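Local atomic coordinates of GDSL-esterase (Pseudoalteromonas sp., PDB entry 3HP4), a protein that hydrolyses esters as a GDSL-family esterase of the SGNH hydrolase clan from a psychrotrophic bacterium, and may act on lysophospholipids. Residues F83-M88 / T126-Q131; A94-S99 / T136-M141. One frame throughout, in Å; residues are numbered along the deposited sequence. Where two conformers were deposited one is given.

Contact 1: residues F83-M88 / T126-Q131; sequences FPVKKM and TSSFTQ
Met88 reaches its terminal methyl across from helix 85-101 to helix 119-136, where CE comes obliquely onto the Phe129 ring, nearest CZ. The distance from Met88 CE to Phe129 CZ is 3.9 Å, an ordinary apolar touch. The two side chains, Met88 and Phe129, cross at about a right angle, with Met88 SD 5.4 Å from the centroid of the Phe129 ring and 54° off its normal, an oblique Met-aromatic contact. The shape of the methionine explains the reach: the chain is extended as far as the sulfur and then turns at its last torsion (chi3 75°), which swings CE toward the other helix. Ser128 was modelled in two conformers, so the short approach of its OG to Met88 CE is doubtful as a measure of tightness. In the given conformer the hydroxyl is hydrogen-bonded to the carbonyl of Phe125, about one turn back along its own helix.

One turn before Met88, Val85 fills the neighbouring place. Its CG1 packs on Ser128 CB at 3.7 Å, and these two residues also mark the closest approach of the backbones, CA to CA 7.3 Å. Phe125 carries the packing onward, touching both Val85 and Met88 and meeting Phe129 edge-to-face. Pro84 sits at the N-cap, so the contact uses the very first turn of helix 85-101. This is side-by-side packing of two helices that cover a parallel sheet, as in the three-layer alpha/beta/alpha fold of SGNH hydrolases.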
ATOM      1  N   PHE A  83      -8.058 -14.636  -6.771  1.00  6.65           N
ATOM      2  CA  PHE A  83      -7.298 -15.624  -6.073  0.60  7.05           C
ATOM      3  C   PHE A  83      -7.929 -15.888  -4.696  1.00  6.96           C
ATOM      4  O   PHE A  83      -8.648 -15.044  -4.119  1.00  6.93           O
ATOM      5  CB  PHE A  83      -5.874 -15.099  -5.762  0.60  7.28           C
ATOM      6  CG  PHE A  83      -4.942 -15.005  -6.923  0.60 11.06           C
ATOM      7  CD1 PHE A  83      -5.263 -15.483  -8.174  0.60 11.70           C
ATOM      8  CD2 PHE A  83      -3.670 -14.461  -6.733  0.60 13.71           C
ATOM      9  CE1 PHE A  83      -4.332 -15.397  -9.257  0.60 14.92           C
ATOM     10  CE2 PHE A  83      -2.751 -14.365  -7.805  0.60 16.71           C
ATOM     11  CZ  PHE A  83      -3.085 -14.834  -9.046  0.60 18.59           C
ATOM     12  N   PRO A  84      -7.689 -17.062  -4.103  1.00  5.93           N
ATOM     13  CA  PRO A  84      -8.334 -17.350  -2.819  1.00  6.19           C
ATOM     14  C   PRO A  84      -7.898 -16.366  -1.740  1.00  6.05           C
ATOM     15  O   PRO A  84      -6.709 -16.147  -1.523  1.00  6.70           O
ATOM     16  CB  PRO A  84      -7.831 -18.761  -2.485  1.00  7.93           C
ATOM     17  CG  PRO A  84      -7.543 -19.355  -3.880  1.00  9.22           C
ATOM     18  CD  PRO A  84      -6.976 -18.233  -4.646  1.00  6.40           C
ATOM     19  N   VAL A  85      -8.864 -15.808  -1.034  1.00  5.70           N
ATOM     20  CA  VAL A  85      -8.566 -14.841   0.030  1.00  5.78           C
ATOM     21  C   VAL A  85      -7.822 -15.520   1.117  1.00  6.51           C
ATOM     22  O   VAL A  85      -6.939 -14.872   1.728  1.00  7.08           O
ATOM     23  CB  VAL A  85      -9.859 -14.187   0.516  1.00  6.64           C
ATOM     24  CG1 VAL A  85      -9.626 -13.345   1.673  1.00  9.20           C
ATOM     25  CG2 VAL A  85     -10.512 -13.351  -0.597  1.00  7.75           C
ATOM     26  N   LYS A  86      -8.080 -16.765   1.464  1.00  6.19           N
ATOM     27  CA  LYS A  86      -7.334 -17.434   2.519  1.00  7.36           C
ATOM     28  C   LYS A  86      -5.851 -17.477   2.228  1.00  6.82           C
ATOM     29  O   LYS A  86      -5.005 -17.225   3.154  1.00  8.09           O
ATOM     30  CB  LYS A  86      -7.893 -18.851   2.736  1.00  9.43           C
ATOM     31  CG  LYS A  86      -7.166 -19.668   3.797  1.00 15.11           C
ATOM     32  CD  LYS A  86      -7.777 -21.095   3.911  1.00 20.11           C
ATOM     33  CE  LYS A  86      -7.132 -21.919   5.027  1.00 24.53           C
ATOM     34  NZ  LYS A  86      -7.662 -23.330   5.094  1.00 29.44           N
ATOM     35  N   LYS A  87      -5.448 -17.710   0.983  1.00  6.87           N
ATOM     36  CA  LYS A  87      -4.059 -17.743   0.629  1.00  7.58           C
ATOM     37  C   LYS A  87      -3.487 -16.344   0.656  1.00  6.77           C
ATOM     38  O   LYS A  87      -2.367 -16.144   1.138  1.00  6.85           O
ATOM     39  CB  LYS A  87      -3.873 -18.396  -0.763  1.00 10.33           C
ATOM     40  CG  LYS A  87      -2.392 -18.499  -1.120  1.00 15.35           C
ATOM     41  CD  LYS A  87      -1.608 -19.365  -0.099  1.00 20.90           C
ATOM     42  CE  LYS A  87      -0.102 -19.378  -0.389  1.00 23.09           C
ATOM     43  NZ  LYS A  87       0.640 -20.259   0.569  1.00 29.09           N
ATOM     44  N   MET A  88      -4.207 -15.351   0.121  1.00  7.15           N
ATOM     45  CA  MET A  88      -3.739 -13.958   0.231  1.00  6.35           C
ATOM     46  C   MET A  88      -3.532 -13.605   1.701  1.00  6.01           C
ATOM     47  O   MET A  88      -2.518 -12.958   2.027  1.00  6.09           O
ATOM     48  CB  MET A  88      -4.788 -13.030  -0.388  1.00  6.61           C
ATOM     49  CG  MET A  88      -4.323 -11.573  -0.343  1.00  7.08           C
ATOM     50  SD  MET A  88      -5.588 -10.388  -0.856  1.00  7.76           S
ATOM     51  CE  MET A  88      -6.660 -10.379   0.563  1.00  8.08           C
ATOM     52  N   THR A 126     -12.005  -7.670   1.377  1.00  4.90           N
ATOM     53  CA  THR A 126     -11.691  -6.454   2.155  1.00  4.98           C
ATOM     54  C   THR A 126     -11.624  -6.785   3.655  1.00  5.87           C
ATOM     55  O   THR A 126     -10.747  -6.283   4.377  1.00  5.93           O
ATOM     56  CB  THR A 126     -12.675  -5.384   1.850  1.00  5.99           C
ATOM     57  OG1 THR A 126     -12.506  -5.020   0.482  1.00  7.86           O
ATOM     58  CG2 THR A 126     -12.426  -4.162   2.750  1.00  8.37           C
ATOM     59  N   SER A 127     -12.489  -7.636   4.159  1.00  5.24           N
ATOM     60  CA  SER A 127     -12.476  -7.957   5.563  1.00  5.23           C
ATOM     61  C   SER A 127     -11.227  -8.697   5.970  1.00  6.16           C
ATOM     62  O   SER A 127     -10.815  -8.648   7.167  1.00  6.81           O
ATOM     63  CB  SER A 127     -13.763  -8.657   5.963  1.00  6.53           C
ATOM     64  OG  SER A 127     -13.810  -9.942   5.375  1.00  8.09           O
ATOM     65  N   SER A 128     -10.542  -9.355   5.038  1.00  5.89           N
ATOM     66  CA  SER A 128      -9.355 -10.067   5.443  0.50  5.58           C
ATOM     67  C   SER A 128      -8.285  -9.103   5.985  1.00  5.57           C
ATOM     68  O   SER A 128      -7.499  -9.519   6.849  1.00  6.48           O
ATOM     69  CB  SER A 128      -8.776 -10.911   4.286  0.50  6.61           C
ATOM     70  OG  SER A 128      -8.165 -10.075   3.312  0.50  5.19           O
ATOM     71  N   PHE A 129      -8.234  -7.858   5.538  1.00  6.06           N
ATOM     72  CA  PHE A 129      -7.215  -6.935   6.048  1.00  5.24           C
ATOM     73  C   PHE A 129      -7.472  -6.638   7.529  1.00  6.38           C
ATOM     74  O   PHE A 129      -6.508  -6.596   8.312  1.00  5.83           O
ATOM     75  CB  PHE A 129      -7.182  -5.644   5.223  1.00  6.38           C
ATOM     76  CG  PHE A 129      -6.820  -5.877   3.774  1.00  5.20           C
ATOM     77  CD1 PHE A 129      -5.486  -6.026   3.387  1.00  6.05           C
ATOM     78  CD2 PHE A 129      -7.792  -6.113   2.835  1.00  5.41           C
ATOM     79  CE1 PHE A 129      -5.175  -6.323   2.078  1.00  6.52           C
ATOM     80  CE2 PHE A 129      -7.457  -6.457   1.532  1.00  6.49           C
ATOM     81  CZ  PHE A 129      -6.150  -6.572   1.166  1.00  6.39           C
ATOM     82  N   THR A 130      -8.734  -6.499   7.919  1.00  6.32           N
ATOM     83  CA  THR A 130      -9.059  -6.289   9.344  1.00  6.49           C
ATOM     84  C   THR A 130      -8.625  -7.539  10.127  1.00  5.93           C
ATOM     85  O   THR A 130      -8.052  -7.429  11.223  1.00  6.43           O
ATOM     86  CB  THR A 130     -10.500  -6.094   9.514  1.00  7.16           C
ATOM     87  OG1 THR A 130     -10.851  -4.910   8.748  1.00 13.13           O
ATOM     88  CG2 THR A 130     -10.883  -5.850  10.961  1.00  8.49           C
ATOM     89  N   GLN A 131      -8.894  -8.727   9.630  1.00  5.60           N
ATOM     90  CA  GLN A 131      -8.489  -9.950  10.336  1.00  6.07           C
ATOM     91  C   GLN A 131      -6.984 -10.077  10.487  1.00  5.90           C
ATOM     92  O   GLN A 131      -6.495 -10.445  11.567  1.00  6.04           O
ATOM     93  CB  GLN A 131      -9.056 -11.162   9.577  1.00  6.81           C
ATOM     94  CG  GLN A 131     -10.597 -11.197   9.610  1.00  7.82           C
ATOM     95  CD  GLN A 131     -11.153 -12.056   8.559  1.00 13.98           C
ATOM     96  OE1 GLN A 131     -10.651 -13.162   8.367  1.00 20.12           O
ATOM     97  NE2 GLN A 131     -12.225 -11.601   7.927  1.00 14.65           N
TER

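Contact 2: residues A94-S99 / T136-M141; sequences ALVKKS and TNAHLM
An ST turn at the end of helix 119-136 packs against the flank of helix 85-101, just where the chain leaves the helix and heads into the edge strand 139-141 of the parallel sheet. This is the return leg of a beta-alpha-beta crossover, and Val96 makes most of the packing on it. Its CG1, anti to the backbone N (chi1 172°), lies against the Thr136 side chain, 3.6 Å from both CB and OG1. The same methyl lies against Ala138 CB at 4.0 Å, so one valine branch meets both residues that bracket the turn. The two branched side chains of Val96 and Thr136 meet at a slant.

The threonine oxygen is gripped from within its own chain. With OG1 between the backbone N and the carbonyl carbon (chi1 61°), it accepts from the amide of Ala138, and it is also hydrogen-bonded to the carbonyl of Ile132. Both bonds hold the side chain in place as the chain turns through Asn137, the first residue after the helix, which has positive phi. A valine in place of Thr136 would probably leave the Ala138 amide without its acceptor and the Ile132 carbonyl without its hydroxyl partner, and the exit from the helix less firmly shaped. The backbone carbonyl of Thr136 is tied to Gln100, so helix 85-101 also holds the turn by a polar link. On the outer side the aliphatic part of Lys97 runs past the methyl of Thr136, with Lys97 CE 4.2 Å from Thr136 CG2. Inside the turn, Ala138 N lies 3.1 Å from Thr136 OG1, with a nearly straight N-H...O angle of 163°.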
ATOM      1  N   ALA A  94       2.308 -13.360   6.631  1.00  6.71           N
ATOM      2  CA  ALA A  94       3.751 -13.652   6.642  1.00  7.21           C
ATOM      3  C   ALA A  94       4.531 -12.413   6.316  1.00  7.49           C
ATOM      4  O   ALA A  94       5.628 -12.210   6.900  1.00  7.90           O
ATOM      5  CB  ALA A  94       4.032 -14.781   5.649  1.00  8.25           C
ATOM      6  N   LEU A  95       4.090 -11.540   5.406  1.00  7.29           N
ATOM      7  CA  LEU A  95       4.758 -10.287   5.125  1.00  8.36           C
ATOM      8  C   LEU A  95       4.823  -9.458   6.366  1.00  6.68           C
ATOM      9  O   LEU A  95       5.891  -8.862   6.674  1.00  7.23           O
ATOM     10  CB  LEU A  95       4.083  -9.440   4.000  1.00 10.21           C
ATOM     11  CG  LEU A  95       4.148  -9.938   2.568  1.00 10.30           C
ATOM     12  CD1 LEU A  95       3.192  -9.218   1.631  1.00 14.19           C
ATOM     13  CD2 LEU A  95       5.605  -9.802   2.097  1.00 10.53           C
ATOM     14  N   VAL A  96       3.714  -9.318   7.084  1.00  5.97           N
ATOM     15  CA  VAL A  96       3.705  -8.529   8.321  1.00  5.94           C
ATOM     16  C   VAL A  96       4.635  -9.132   9.337  1.00  5.51           C
ATOM     17  O   VAL A  96       5.440  -8.404   9.958  1.00  5.83           O
ATOM     18  CB  VAL A  96       2.264  -8.468   8.870  1.00  5.40           C
ATOM     19  CG1 VAL A  96       2.280  -7.829  10.217  1.00  7.04           C
ATOM     20  CG2 VAL A  96       1.361  -7.658   7.895  1.00  7.01           C
ATOM     21  N   LYS A  97       4.599 -10.441   9.544  1.00  5.64           N
ATOM     22  CA  LYS A  97       5.425 -11.053  10.567  1.00  6.43           C
ATOM     23  C   LYS A  97       6.893 -10.964  10.232  1.00  5.78           C
ATOM     24  O   LYS A  97       7.716 -10.749  11.129  1.00  6.33           O
ATOM     25  CB  LYS A  97       5.021 -12.488  10.868  1.00  7.79           C
ATOM     26  CG  LYS A  97       3.665 -12.496  11.534  1.00  9.94           C
ATOM     27  CD  LYS A  97       3.270 -13.845  12.045  1.00 14.52           C
ATOM     28  CE  LYS A  97       2.056 -13.746  12.995  1.00 17.23           C
ATOM     29  NZ  LYS A  97       1.814 -15.088  13.627  1.00 22.29           N
ATOM     30  N   LYS A  98       7.282 -11.060   8.959  1.00  6.01           N
ATOM     31  CA  LYS A  98       8.697 -10.892   8.592  1.00  5.75           C
ATOM     32  C   LYS A  98       9.143  -9.454   8.887  1.00  5.73           C
ATOM     33  O   LYS A  98      10.235  -9.225   9.439  1.00  6.27           O
ATOM     34  CB  LYS A  98       8.886 -11.147   7.093  1.00  8.72           C
ATOM     35  CG  LYS A  98       8.955 -12.551   6.655  1.00 11.03           C
ATOM     36  CD  LYS A  98       9.171 -12.561   5.112  1.00 13.26           C
ATOM     37  CE  LYS A  98       9.190 -13.974   4.537  1.00 13.79           C
ATOM     38  NZ  LYS A  98      10.396 -14.733   4.921  1.00 15.29           N
ATOM     39  N   SER A  99       8.308  -8.479   8.574  1.00  5.89           N
ATOM     40  CA  SER A  99       8.654  -7.105   8.872  0.60  5.33           C
ATOM     41  C   SER A  99       8.807  -6.852  10.366  1.00  5.74           C
ATOM     42  O   SER A  99       9.790  -6.211  10.809  1.00  5.97           O
ATOM     43  CB  SER A  99       7.623  -6.149   8.265  0.60  5.63           C
ATOM     44  OG  SER A  99       7.469  -6.315   6.867  0.60  4.97           O
ATOM     45  N   THR A 136      -2.031  -9.720  13.988  1.00  5.54           N
ATOM     46  CA  THR A 136      -0.625  -9.302  13.999  1.00  5.61           C
ATOM     47  C   THR A 136      -0.432  -8.000  14.692  1.00  5.98           C
ATOM     48  O   THR A 136       0.729  -7.601  14.887  1.00  6.84           O
ATOM     49  CB  THR A 136      -0.113  -9.107  12.596  1.00  5.65           C
ATOM     50  OG1 THR A 136      -0.856  -8.063  11.904  1.00  6.02           O
ATOM     51  CG2 THR A 136      -0.192 -10.385  11.759  1.00  7.18           C
ATOM     52  N   ASN A 137      -1.465  -7.213  14.957  1.00  7.19           N
ATOM     53  CA  ASN A 137      -1.346  -5.834  15.450  1.00  8.21           C
ATOM     54  C   ASN A 137      -0.794  -4.877  14.405  1.00  8.64           C
ATOM     55  O   ASN A 137      -0.440  -3.757  14.782  1.00 10.36           O
ATOM     56  CB  ASN A 137      -0.668  -5.655  16.798  1.00  9.44           C
ATOM     57  CG  ASN A 137      -1.221  -4.437  17.523  1.00 13.85           C
ATOM     58  OD1 ASN A 137      -2.396  -4.034  17.408  1.00 16.74           O
ATOM     59  ND2 ASN A 137      -0.335  -3.789  18.237  1.00 19.89           N
ATOM     60  N   ALA A 138      -0.712  -5.253  13.152  1.00  7.14           N
ATOM     61  CA  ALA A 138      -0.360  -4.264  12.134  1.00  7.87           C
ATOM     62  C   ALA A 138      -1.363  -3.150  12.158  1.00  6.93           C
ATOM     63  O   ALA A 138      -2.585  -3.376  12.303  1.00  9.17           O
ATOM     64  CB  ALA A 138      -0.370  -4.897  10.764  1.00 10.12           C
ATOM     65  N   HIS A 139      -0.955  -1.955  11.884  1.00  6.07           N
ATOM     66  CA  HIS A 139      -1.770  -0.741  11.839  0.60  6.07           C
ATOM     67  C   HIS A 139      -2.587  -0.720  10.539  1.00  6.00           C
ATOM     68  O   HIS A 139      -1.941  -0.716   9.459  1.00  8.98           O
ATOM     69  CB  HIS A 139      -0.799   0.485  11.869  0.60  4.34           C
ATOM     70  CG  HIS A 139      -1.542   1.763  11.917  0.60  4.71           C
ATOM     71  ND1 HIS A 139      -1.702   2.631  10.862  0.60  8.20           N
ATOM     72  CD2 HIS A 139      -2.208   2.297  12.957  0.60  5.56           C
ATOM     73  CE1 HIS A 139      -2.507   3.626  11.238  0.60  5.49           C
ATOM     74  NE2 HIS A 139      -2.790   3.465  12.519  0.60 11.63           N
ATOM     75  N   LEU A 140      -3.880  -0.611  10.562  1.00  5.35           N
ATOM     76  CA  LEU A 140      -4.654  -0.556   9.314  0.50  6.14           C
ATOM     77  C   LEU A 140      -4.802   0.891   8.836  1.00  5.59           C
ATOM     78  O   LEU A 140      -5.032   1.828   9.589  1.00  9.28           O
ATOM     79  CB  LEU A 140      -6.039  -1.222   9.478  0.50  6.14           C
ATOM     80  CG  LEU A 140      -6.782  -1.541   8.196  0.50  5.75           C
ATOM     81  CD1 LEU A 140      -6.178  -2.724   7.464  0.50  8.33           C
ATOM     82  CD2 LEU A 140      -8.288  -1.828   8.479  0.50  7.20           C
ATOM     83  N   MET A 141      -4.602   1.060   7.541  1.00  5.88           N
ATOM     84  CA  MET A 141      -4.700   2.342   6.873  0.50  6.55           C
ATOM     85  C   MET A 141      -5.903   2.385   5.944  1.00  5.56           C
ATOM     86  O   MET A 141      -6.177   1.388   5.232  1.00  6.26           O
ATOM     87  CB  MET A 141      -3.437   2.518   6.060  0.50  7.83           C
ATOM     88  CG  MET A 141      -2.284   2.871   6.895  0.50  7.21           C
ATOM     89  SD  MET A 141      -1.072   3.836   5.869  0.50  8.27           S
ATOM     90  CE  MET A 141       0.026   4.259   7.246  0.50  4.67           C
TER

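In the fold
Helix 85-101 supplies one side of both contacts: its first turn enters contact 1 and a later part enters contact 2, their centres about 13 Å apart. The partners also follow one another, since helix 119-136 is followed, after a short turn, by strand 139-141. Along the chain the order is 83-88, 94-99, 126-131, 136-141, so the two pairings interleave, with strand 105-109 coming between the helices. In the conformer given, Leu140 CD1 packs 3.8 Å from Phe129 CB, joining the two contacts. Together they bring helix 119-136 and its exit turn beside helix 85-101, at the first turn and again near Val96 and Lys97, and deliver the chain to the edge of the five-stranded parallel sheet.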